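Local atomic coordinates of cupin domain-containing protein (Rhodopseudomonas palustris, PDB entry 3LAG), a protein that is of unknown function but has a cupin domain that binds metal ions, nickel and calcium among them. Residues Val4-Glu9 and Ser28-His33; Glu16-Glu21 and Glu91-Ala96; Asp46-Ile51 and Leu60-Thr65. One frame throughout, in Å; residues are numbered along the deposited sequence.

Contact 1. Residues Val4-Glu9 and Ser28-His33. With NI (nickel (II) ion), chain F.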
loop_
_atom_site.group_PDB
_atom_site.type_symbol
_atom_site.label_atom_id
_atom_site.label_comp_id
_atom_site.label_asym_id
_atom_site.label_seq_id
_atom_site.Cartn_x
_atom_site.Cartn_y
_atom_site.Cartn_z
ATOM N N VAL B 4 16.395 -16.125 -10.947
ATOM C CA VAL B 4 14.977 -16.164 -11.232
ATOM C C VAL B 4 14.489 -14.731 -11.432
ATOM O O VAL B 4 14.916 -13.812 -10.730
ATOM C CB VAL B 4 14.221 -16.853 -10.076
ATOM C CG1 VAL B 4 12.708 -16.680 -10.219
ATOM C CG2 VAL B 4 14.609 -18.333 -10.016
ATOM N N ALA B 5 13.610 -14.518 -12.401
ATOM C CA ALA B 5 13.037 -13.194 -12.598
ATOM C C ALA B 5 12.096 -12.809 -11.455
ATOM O O ALA B 5 11.327 -13.631 -10.968
ATOM C CB ALA B 5 12.314 -13.124 -13.932
ATOM N N ALA B 6 12.173 -11.557 -11.022
ATOM C CA ALA B 6 11.157 -11.016 -10.131
ATOM C C ALA B 6 9.839 -10.964 -10.896
ATOM O O ALA B 6 9.835 -10.766 -12.114
ATOM C CB ALA B 6 11.554 -9.634 -9.674
ATOM N N LYS B 7 8.724 -11.124 -10.189
ATOM C CA LYS B 7 7.409 -11.013 -10.798
ATOM C C LYS B 7 6.797 -9.670 -10.435
ATOM O O LYS B 7 6.941 -9.196 -9.302
ATOM C CB LYS B 7 6.505 -12.133 -10.287
ATOM C CG LYS B 7 7.034 -13.536 -10.522
ATOM C CD LYS B 7 6.165 -14.564 -9.797
ATOM C CE LYS B 7 6.823 -15.937 -9.748
ATOM N NZ LYS B 7 6.039 -16.890 -8.911
ATOM N N SER B 8 6.103 -9.061 -11.392
ATOM C CA SER B 8 5.390 -7.815 -11.128
ATOM C C SER B 8 3.994 -7.814 -11.751
ATOM O O SER B 8 3.786 -8.388 -12.813
ATOM C CB SER B 8 6.185 -6.608 -11.633
ATOM O OG SER B 8 6.330 -6.660 -13.036
ATOM N N GLU B 9 3.051 -7.174 -11.067
ATOM C CA GLU B 9 1.692 -6.997 -11.561
ATOM C C GLU B 9 1.280 -5.553 -11.313
ATOM O O GLU B 9 1.306 -5.068 -10.172
ATOM C CB GLU B 9 0.707 -7.923 -10.852
ATOM C CG GLU B 9 -0.724 -7.731 -11.334
ATOM C CD GLU B 9 -1.776 -7.928 -10.242
ATOM O OE1 GLU B 9 -1.405 -8.160 -9.069
ATOM O OE2 GLU B 9 -2.983 -7.839 -10.564
ATOM N N SER B 28 15.767 -14.779 -6.692
ATOM C CA SER B 28 15.353 -13.897 -7.777
ATOM C C SER B 28 15.986 -12.509 -7.673
ATOM O O SER B 28 16.575 -12.149 -6.643
ATOM C CB SER B 28 13.822 -13.771 -7.814
ATOM O OG SER B 28 13.325 -13.046 -6.704
ATOM N N ALA B 29 15.840 -11.743 -8.754
ATOM C CA ALA B 29 16.298 -10.355 -8.816
ATOM C C ALA B 29 15.458 -9.561 -9.808
ATOM O O ALA B 29 15.019 -10.095 -10.821
ATOM C CB ALA B 29 17.772 -10.296 -9.201
ATOM N N THR B 30 15.241 -8.282 -9.522
ATOM C CA THR B 30 14.534 -7.401 -10.451
ATOM C C THR B 30 15.408 -7.040 -11.640
ATOM O O THR B 30 14.899 -6.684 -12.706
ATOM C CB THR B 30 14.155 -6.075 -9.779
ATOM O OG1 THR B 30 15.335 -5.457 -9.248
ATOM C CG2 THR B 30 13.192 -6.306 -8.630
ATOM N N GLY B 31 16.719 -7.138 -11.444
ATOM C CA GLY B 31 17.672 -6.482 -12.316
ATOM C C GLY B 31 17.830 -5.023 -11.919
ATOM O O GLY B 31 16.925 -4.417 -11.336
ATOM N N HIS B 32 18.998 -4.462 -12.211
ATOM C CA HIS B 32 19.270 -3.062 -11.930
ATOM C C HIS B 32 18.312 -2.162 -12.695
ATOM O O HIS B 32 18.056 -2.369 -13.885
ATOM C CB HIS B 32 20.709 -2.721 -12.308
ATOM C CG HIS B 32 21.160 -1.396 -11.786
ATOM N ND1 HIS B 32 20.889 -0.208 -12.429
ATOM C CD2 HIS B 32 21.855 -1.071 -10.671
ATOM C CE1 HIS B 32 21.400 0.792 -11.734
ATOM N NE2 HIS B 32 21.991 0.295 -10.663
ATOM N N HIS B 33 17.773 -1.164 -12.005
ATOM C CA HIS B 33 16.855 -0.237 -12.629
ATOM C C HIS B 33 17.004 1.094 -11.927
ATOM O O HIS B 33 17.563 1.169 -10.834
ATOM C CB HIS B 33 15.415 -0.756 -12.536
ATOM C CG HIS B 33 14.970 -1.044 -11.138
ATOM N ND1 HIS B 33 15.224 -2.243 -10.506
ATOM C CD2 HIS B 33 14.307 -0.279 -10.240
ATOM C CE1 HIS B 33 14.722 -2.210 -9.286
ATOM N NE2 HIS B 33 14.159 -1.031 -9.101
HETATM NI NI NI F . 13.346 -0.358 -7.311
HETATM O O HOH W 1 13.265 -9.729 -12.997
HETATM O O HOH W 2 11.277 -0.982 -8.234
#

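Contact 2. Residues Glu16-Glu21 and Glu91-Ala96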
loop_
_atom_site.group_PDB
_atom_site.type_symbol
_atom_site.label_atom_id
_atom_site.label_comp_id
_atom_site.label_asym_id
_atom_site.label_seq_id
_atom_site.Cartn_x
_atom_site.Cartn_y
_atom_site.Cartn_z
ATOM N N GLU B 16 -2.367 9.859 -12.085
ATOM C CA GLU B 16 -1.783 10.291 -10.818
ATOM C C GLU B 16 -0.814 9.276 -10.218
ATOM O O GLU B 16 0.121 9.646 -9.496
ATOM C CB GLU B 16 -2.874 10.584 -9.781
ATOM C CG GLU B 16 -3.980 11.505 -10.253
ATOM C CD GLU B 16 -3.495 12.902 -10.578
ATOM O OE1 GLU B 16 -2.367 13.270 -10.177
ATOM O OE2 GLU B 16 -4.250 13.637 -11.244
ATOM N N VAL B 17 -1.023 7.999 -10.503
ATOM C CA VAL B 17 -0.319 7.003 -9.738
ATOM C C VAL B 17 -0.202 5.675 -10.477
ATOM O O VAL B 17 -1.039 5.333 -11.306
ATOM C CB VAL B 17 -1.074 6.794 -8.388
ATOM C CG1 VAL B 17 -2.441 6.153 -8.609
ATOM C CG2 VAL B 17 -0.260 5.978 -7.409
ATOM N N ARG B 18 0.856 4.937 -10.166
ATOM C CA ARG B 18 0.974 3.543 -10.569
ATOM C C ARG B 18 1.283 2.680 -9.358
ATOM O O ARG B 18 2.208 2.983 -8.601
ATOM C CB ARG B 18 2.089 3.361 -11.584
ATOM C CG ARG B 18 2.236 1.915 -12.043
ATOM C CD ARG B 18 3.270 1.795 -13.122
ATOM N NE ARG B 18 2.721 2.234 -14.397
ATOM C CZ ARG B 18 3.284 2.001 -15.577
ATOM N NH1 ARG B 18 4.429 1.335 -15.650
ATOM N NH2 ARG B 18 2.702 2.436 -16.685
ATOM N N VAL B 19 0.526 1.599 -9.198
ATOM C CA VAL B 19 0.711 0.654 -8.104
ATOM C C VAL B 19 1.104 -0.697 -8.682
ATOM O O VAL B 19 0.349 -1.276 -9.457
ATOM C CB VAL B 19 -0.563 0.512 -7.256
ATOM C CG1 VAL B 19 -0.303 -0.449 -6.125
ATOM C CG2 VAL B 19 -0.994 1.866 -6.707
ATOM N N THR B 20 2.297 -1.165 -8.320
ATOM C CA THR B 20 2.821 -2.443 -8.787
ATOM C C THR B 20 3.090 -3.372 -7.625
ATOM O O THR B 20 3.755 -2.999 -6.657
ATOM C CB THR B 20 4.146 -2.261 -9.554
ATOM O OG1 THR B 20 3.958 -1.301 -10.598
ATOM C CG2 THR B 20 4.620 -3.574 -10.167
ATOM N N GLU B 21 2.563 -4.584 -7.732
ATOM C CA GLU B 21 2.870 -5.646 -6.788
ATOM C C GLU B 21 4.110 -6.396 -7.253
ATOM O O GLU B 21 4.147 -6.916 -8.371
ATOM C CB GLU B 21 1.693 -6.614 -6.686
ATOM C CG GLU B 21 1.932 -7.780 -5.753
ATOM C CD GLU B 21 0.748 -8.721 -5.727
ATOM O OE1 GLU B 21 -0.183 -8.525 -6.539
ATOM O OE2 GLU B 21 0.737 -9.648 -4.893
ATOM N N GLU B 91 4.707 -1.237 -4.670
ATOM C CA GLU B 91 5.398 0.006 -4.911
ATOM C C GLU B 91 4.430 0.968 -5.572
ATOM O O GLU B 91 3.822 0.659 -6.603
ATOM C CB GLU B 91 6.571 -0.250 -5.818
ATOM C CG GLU B 91 7.732 0.636 -5.518
ATOM C CD GLU B 91 9.015 0.054 -6.023
ATOM O OE1 GLU B 91 9.832 -0.407 -5.195
ATOM O OE2 GLU B 91 9.183 0.046 -7.254
ATOM N N ILE B 92 4.304 2.140 -4.967
ATOM C CA ILE B 92 3.346 3.143 -5.396
ATOM C C ILE B 92 4.126 4.348 -5.914
ATOM O O ILE B 92 4.782 5.045 -5.144
ATOM C CB ILE B 92 2.409 3.546 -4.232
ATOM C CG1 ILE B 92 1.668 2.317 -3.683
ATOM C CG2 ILE B 92 1.413 4.599 -4.686
ATOM C CD1 ILE B 92 2.341 1.641 -2.505
ATOM N N GLU B 93 4.083 4.557 -7.226
ATOM C CA GLU B 93 4.853 5.602 -7.884
ATOM C C GLU B 93 3.937 6.757 -8.245
ATOM O O GLU B 93 2.843 6.552 -8.766
ATOM C CB GLU B 93 5.503 5.051 -9.150
ATOM C CG GLU B 93 6.524 3.968 -8.905
ATOM C CD GLU B 93 7.053 3.412 -10.202
ATOM O OE1 GLU B 93 6.351 2.578 -10.817
ATOM O OE2 GLU B 93 8.161 3.814 -10.614
ATOM N N LEU B 94 4.393 7.982 -7.968
ATOM C CA LEU B 94 3.591 9.182 -8.236
ATOM C C LEU B 94 3.986 9.821 -9.567
ATOM O O LEU B 94 5.184 9.989 -9.856
ATOM C CB LEU B 94 3.726 10.216 -7.112
ATOM C CG LEU B 94 3.198 9.790 -5.741
ATOM C CD1 LEU B 94 1.875 9.037 -5.899
ATOM C CD2 LEU B 94 4.224 8.936 -4.982
ATOM N N LYS B 95 2.987 10.181 -10.368
ATOM C CA LYS B 95 3.227 10.799 -11.670
ATOM C C LYS B 95 3.150 12.307 -11.566
ATOM O O LYS B 95 2.562 12.831 -10.640
ATOM C CB LYS B 95 2.210 10.306 -12.689
ATOM C CG LYS B 95 2.226 8.807 -12.780
ATOM C CD LYS B 95 1.416 8.323 -13.928
ATOM C CE LYS B 95 1.480 6.822 -13.980
ATOM N NZ LYS B 95 0.678 6.349 -15.112
ATOM N N ALA B 96 3.765 13.006 -12.511
ATOM C CA ALA B 96 3.588 14.448 -12.599
ATOM C C ALA B 96 2.301 14.731 -13.369
ATOM O O ALA B 96 1.954 13.983 -14.277
ATOM C CB ALA B 96 4.785 15.076 -13.292
HETATM O O HOH W 3 0.858 12.087 -8.199
HETATM O O HOH W 4 0.053 14.146 -10.525
HETATM O O HOH W 5 4.609 1.099 -9.513
#

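Contact 3. Residues Asp46-Ile51 and Leu60-Thr65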
loop_
_atom_site.group_PDB
_atom_site.type_symbol
_atom_site.label_atom_id
_atom_site.label_comp_id
_atom_site.label_asym_id
_atom_site.label_seq_id
_atom_site.Cartn_x
_atom_site.Cartn_y
_atom_site.Cartn_z
ATOM N N ASP B 46 6.926 -9.573 6.270
ATOM C CA ASP B 46 8.234 -9.293 6.845
ATOM C C ASP B 46 9.277 -9.969 5.970
ATOM O O ASP B 46 9.064 -11.077 5.477
ATOM C CB ASP B 46 8.342 -9.842 8.267
ATOM C CG ASP B 46 7.365 -9.196 9.242
ATOM O OD1 ASP B 46 6.702 -8.191 8.906
ATOM O OD2 ASP B 46 7.260 -9.710 10.370
ATOM N N GLY B 47 10.405 -9.315 5.761
ATOM C CA GLY B 47 11.400 -9.917 4.903
ATOM C C GLY B 47 12.727 -9.222 4.986
ATOM O O GLY B 47 12.860 -8.168 5.610
ATOM N N GLU B 48 13.696 -9.831 4.311
ATOM C CA GLU B 48 15.040 -9.288 4.228
ATOM C C GLU B 48 15.403 -9.239 2.758
ATOM O O GLU B 48 15.645 -10.262 2.120
ATOM C CB GLU B 48 16.026 -10.136 5.028
ATOM C CG GLU B 48 15.618 -10.294 6.475
ATOM C CD GLU B 48 16.609 -11.106 7.262
ATOM O OE1 GLU B 48 16.466 -12.349 7.303
ATOM O OE2 GLU B 48 17.533 -10.501 7.836
HETATM N N MSE B 49 15.383 -8.022 2.227
HETATM C CA MSE B 49 15.523 -7.748 0.797
HETATM C C MSE B 49 16.915 -7.230 0.460
HETATM O O MSE B 49 17.320 -6.169 0.943
HETATM C CB MSE B 49 14.460 -6.708 0.393
HETATM C CG MSE B 49 14.332 -6.438 -1.096
HETATM SE SE MSE B 49 12.953 -5.113 -1.485
HETATM C CE MSE B 49 13.948 -3.569 -0.816
ATOM N N THR B 50 17.641 -7.966 -0.379
ATOM C CA THR B 50 18.976 -7.548 -0.773
ATOM C C THR B 50 18.895 -6.388 -1.765
ATOM O O THR B 50 18.176 -6.451 -2.766
ATOM C CB THR B 50 19.749 -8.726 -1.367
ATOM O OG1 THR B 50 19.897 -9.737 -0.361
ATOM C CG2 THR B 50 21.121 -8.287 -1.845
ATOM N N ILE B 51 19.625 -5.313 -1.463
ATOM C CA ILE B 51 19.713 -4.165 -2.350
ATOM C C ILE B 51 21.152 -4.049 -2.814
ATOM O O ILE B 51 22.067 -3.983 -1.983
ATOM C CB ILE B 51 19.328 -2.855 -1.631
ATOM C CG1 ILE B 51 17.918 -2.978 -1.041
ATOM C CG2 ILE B 51 19.444 -1.674 -2.592
ATOM C CD1 ILE B 51 17.423 -1.733 -0.325
ATOM N N LEU B 60 20.863 -5.314 3.291
ATOM C CA LEU B 60 19.683 -6.145 3.468
ATOM C C LEU B 60 18.557 -5.354 4.136
ATOM O O LEU B 60 18.490 -5.273 5.369
ATOM C CB LEU B 60 20.055 -7.357 4.316
ATOM C CG LEU B 60 19.065 -8.515 4.410
ATOM C CD1 LEU B 60 18.706 -9.025 3.024
ATOM C CD2 LEU B 60 19.658 -9.636 5.253
ATOM N N ALA B 61 17.694 -4.749 3.319
ATOM C CA ALA B 61 16.597 -3.937 3.827
ATOM C C ALA B 61 15.688 -4.799 4.694
ATOM O O ALA B 61 15.271 -5.905 4.297
ATOM C CB ALA B 61 15.811 -3.321 2.678
ATOM N N GLN B 62 15.382 -4.274 5.877
ATOM C CA GLN B 62 14.517 -4.956 6.820
ATOM C C GLN B 62 13.076 -4.473 6.658
ATOM O O GLN B 62 12.686 -3.427 7.189
ATOM C CB GLN B 62 15.023 -4.739 8.241
ATOM C CG GLN B 62 16.440 -5.256 8.447
ATOM C CD GLN B 62 16.556 -6.751 8.224
ATOM O OE1 GLN B 62 17.308 -7.207 7.359
ATOM N NE2 GLN B 62 15.807 -7.525 8.997
ATOM N N LEU B 63 12.303 -5.246 5.903
ATOM C CA LEU B 63 10.911 -4.911 5.592
ATOM C C LEU B 63 9.977 -5.381 6.691
ATOM O O LEU B 63 10.054 -6.542 7.090
ATOM C CB LEU B 63 10.472 -5.590 4.291
ATOM C CG LEU B 63 11.297 -5.310 3.040
ATOM C CD1 LEU B 63 10.701 -6.028 1.838
ATOM C CD2 LEU B 63 11.408 -3.811 2.803
ATOM N N LYS B 64 9.090 -4.502 7.153
ATOM C CA LYS B 64 8.112 -4.879 8.161
ATOM C C LYS B 64 6.724 -4.713 7.555
ATOM O O LYS B 64 6.385 -3.652 7.028
ATOM C CB LYS B 64 8.259 -4.022 9.424
ATOM C CG LYS B 64 7.249 -4.342 10.527
ATOM C CD LYS B 64 7.479 -5.743 11.063
ATOM C CE LYS B 64 6.290 -6.235 11.867
ATOM N NZ LYS B 64 6.482 -7.655 12.243
ATOM N N THR B 65 5.936 -5.779 7.619
ATOM C CA THR B 65 4.567 -5.769 7.120
ATOM C C THR B 65 3.810 -4.511 7.509
ATOM O O THR B 65 3.715 -4.161 8.695
ATOM C CB THR B 65 3.774 -6.941 7.697
ATOM O OG1 THR B 65 4.417 -8.172 7.354
ATOM C CG2 THR B 65 2.363 -6.957 7.139
#

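Contact 1. Residues Val4-Glu9 and Ser28-His33
Val-4 and Ser-28 sit next to each other as a parallel bridge, with both side chains on the same face of the sheet and their CB atoms 3.8 Å apart. The valine turns its CG1 branch opposite the backbone nitrogen (chi1 169°), which lays that methyl alongside Ser-28 CB at 3.9 Å. The serine meets it with CB, while its OG is hydrogen-bonded to Pro-25 O. Ala-29 N donates to Val-4 O over 3.0 Å, while Ser-28 CA comes against the same oxygen in a CA-H...O contact.

This is where strands 4-13 and 28-34 run alongside each other, the one parallel pairing in the otherwise antiparallel sheet of this cupin fold. The pairing is short. In its next bond, from Ala-6 N to Ala-29 O at 3.2 Å, the donor stands 55° above the carbonyl plane; the N-H is shared between Ala-29 O and a water, and that water in turn donates to Ala-29 O.

Beyond it, the Ala-6 methyl points toward 28-33 and meets Thr-30, CB to CG2, at 3.9 Å. The Thr-30 hydroxyl takes no part in this: OG1 donates to Gly-31 O at 2.8 Å and is also hydrogen-bonded to Val-79 N on strand 76-80. Gly-31 O is gripped a second time by His-33 ND1, 2.9 Å away and lying in the carbonyl plane, with the oxygen at the edge of the imidazole. That bond fixes the rotation of the ring, and NE2 on its far side binds nickel at 2.1 Å. His-35 and His-77 bind the same ion, and a water is a further ligand.

Contact 2. Residues Glu16-Glu21 and Glu91-Ala96
Arg-18 and Glu-93 rise side by side from the same face of the sheet, the guanidinium and carboxylate planes turned 68° apart. They meet through Arg-18 CD and Glu-93 OE1, 3.9 Å apart, and their charges do not pair. The arginine chain is extended as far as CD and then bends (chi3 -78°), and its NE forms a salt bridge with Asp-13 OD1. Lys-95 NZ comes to that same oxygen, so the aspartate gathers two cations. Glu-93 OE1 lies 2.6 Å from a water that also sits 2.7 Å from Thr-20 OG1 and within hydrogen-bonding distance of Glu-91 O.

Beneath these groups the backbones form a regular antiparallel ladder. Arg-18 with Glu-93 and Thr-20 with Glu-91 are the hydrogen-bonded pairs, each joined both ways; Glu-93 N reaches Arg-18 O at 2.8 Å. At the end of the ladder Lys-95 N points almost straight (178°) at Glu-16 O, 3.0 Å away but above the carbonyl plane, while the lysine CB and CG pass over that carbonyl.

The opposite face is apolar. Val-17 CG2 touches Leu-94 CD1 at 4.0 Å, and Val-19 and Ile-92 lie alongside each other, CG2 to CG1 at 4.1 Å. Val-17 also lies beside Ile-92; the latter has two modelled conformers, so its exact closeness is uncertain.

Glu-16 is a calcium-binding residue of this protein, although calcium is not bound to this chain. Leu-94 and Val-17 pack across the dimer on Glu-16 and Leu-94 of the second subunit, respectively. Within the cupin sheet, strand 4-13 flanks this pair beyond 17-24, and strand 39-43 flanks it beyond 87-94.

Contact 3. Residues Asp46-Ile51 and Leu60-Thr65
At the open end of the beta hairpin formed by strands 47-52 and 58-63, Asp-46 takes hold of Lys-64 and Thr-65. Its OD1 accepts twice: from Thr-65 N at 2.8 Å, nearly along the C-O axis, and from Thr-65 OG1, also 2.8 Å away but coming from above the carboxylate plane (52° out of it). OD2 receives Lys-64 NZ on its syn side at 2.9 Å, a salt bridge in which the two side chains lie alongside each other. With the Thr-65 hydroxyl gone, as with an alanine here, OD1 would probably keep only the backbone N-H of that position out of its two donors, and the carboxylate, though still held by Lys-64, would be less firmly fixed.

From there the antiparallel ladder runs through the hydrogen-bonded pairs Gly-47 with Leu-63 and Met-49 with Ala-61. One face of this piece of the cupin barrel is apolar. Met-49, modelled as selenomethionine, is extended to SE and then bends (chi3 72°), bringing CE to 4.0 Å from Ala-61 CB, while SE lies 4.1 Å from Leu-63 CD1. The same Ala-61 methyl is met by Ile-51 CD1 at 3.8 Å. Tyr-69 and Ile-87 touch both Met-49 and Leu-63.

Contact 2 is the buried one, while contacts 1 and 3 are each only partly buried. All three belong to one sheet, and contact 3 lies across the chain's centre from contact 2, their centres about 20 Å apart. Contacts 1 and 2 are directly joined through neighbouring strands 4-13 and 17-24, where Glu-9 O and Glu-21 N probably share a hydrogen bond; contact 3 touches neither. The chemistry follows the place: a brief parallel pairing leading to a nickel ligand in contact 1, a long ladder with an apolar face toward the dimer partner in contact 2, and a hairpin at the outermost strand 58-63, clasped at its open end by an ion pair, in contact 3.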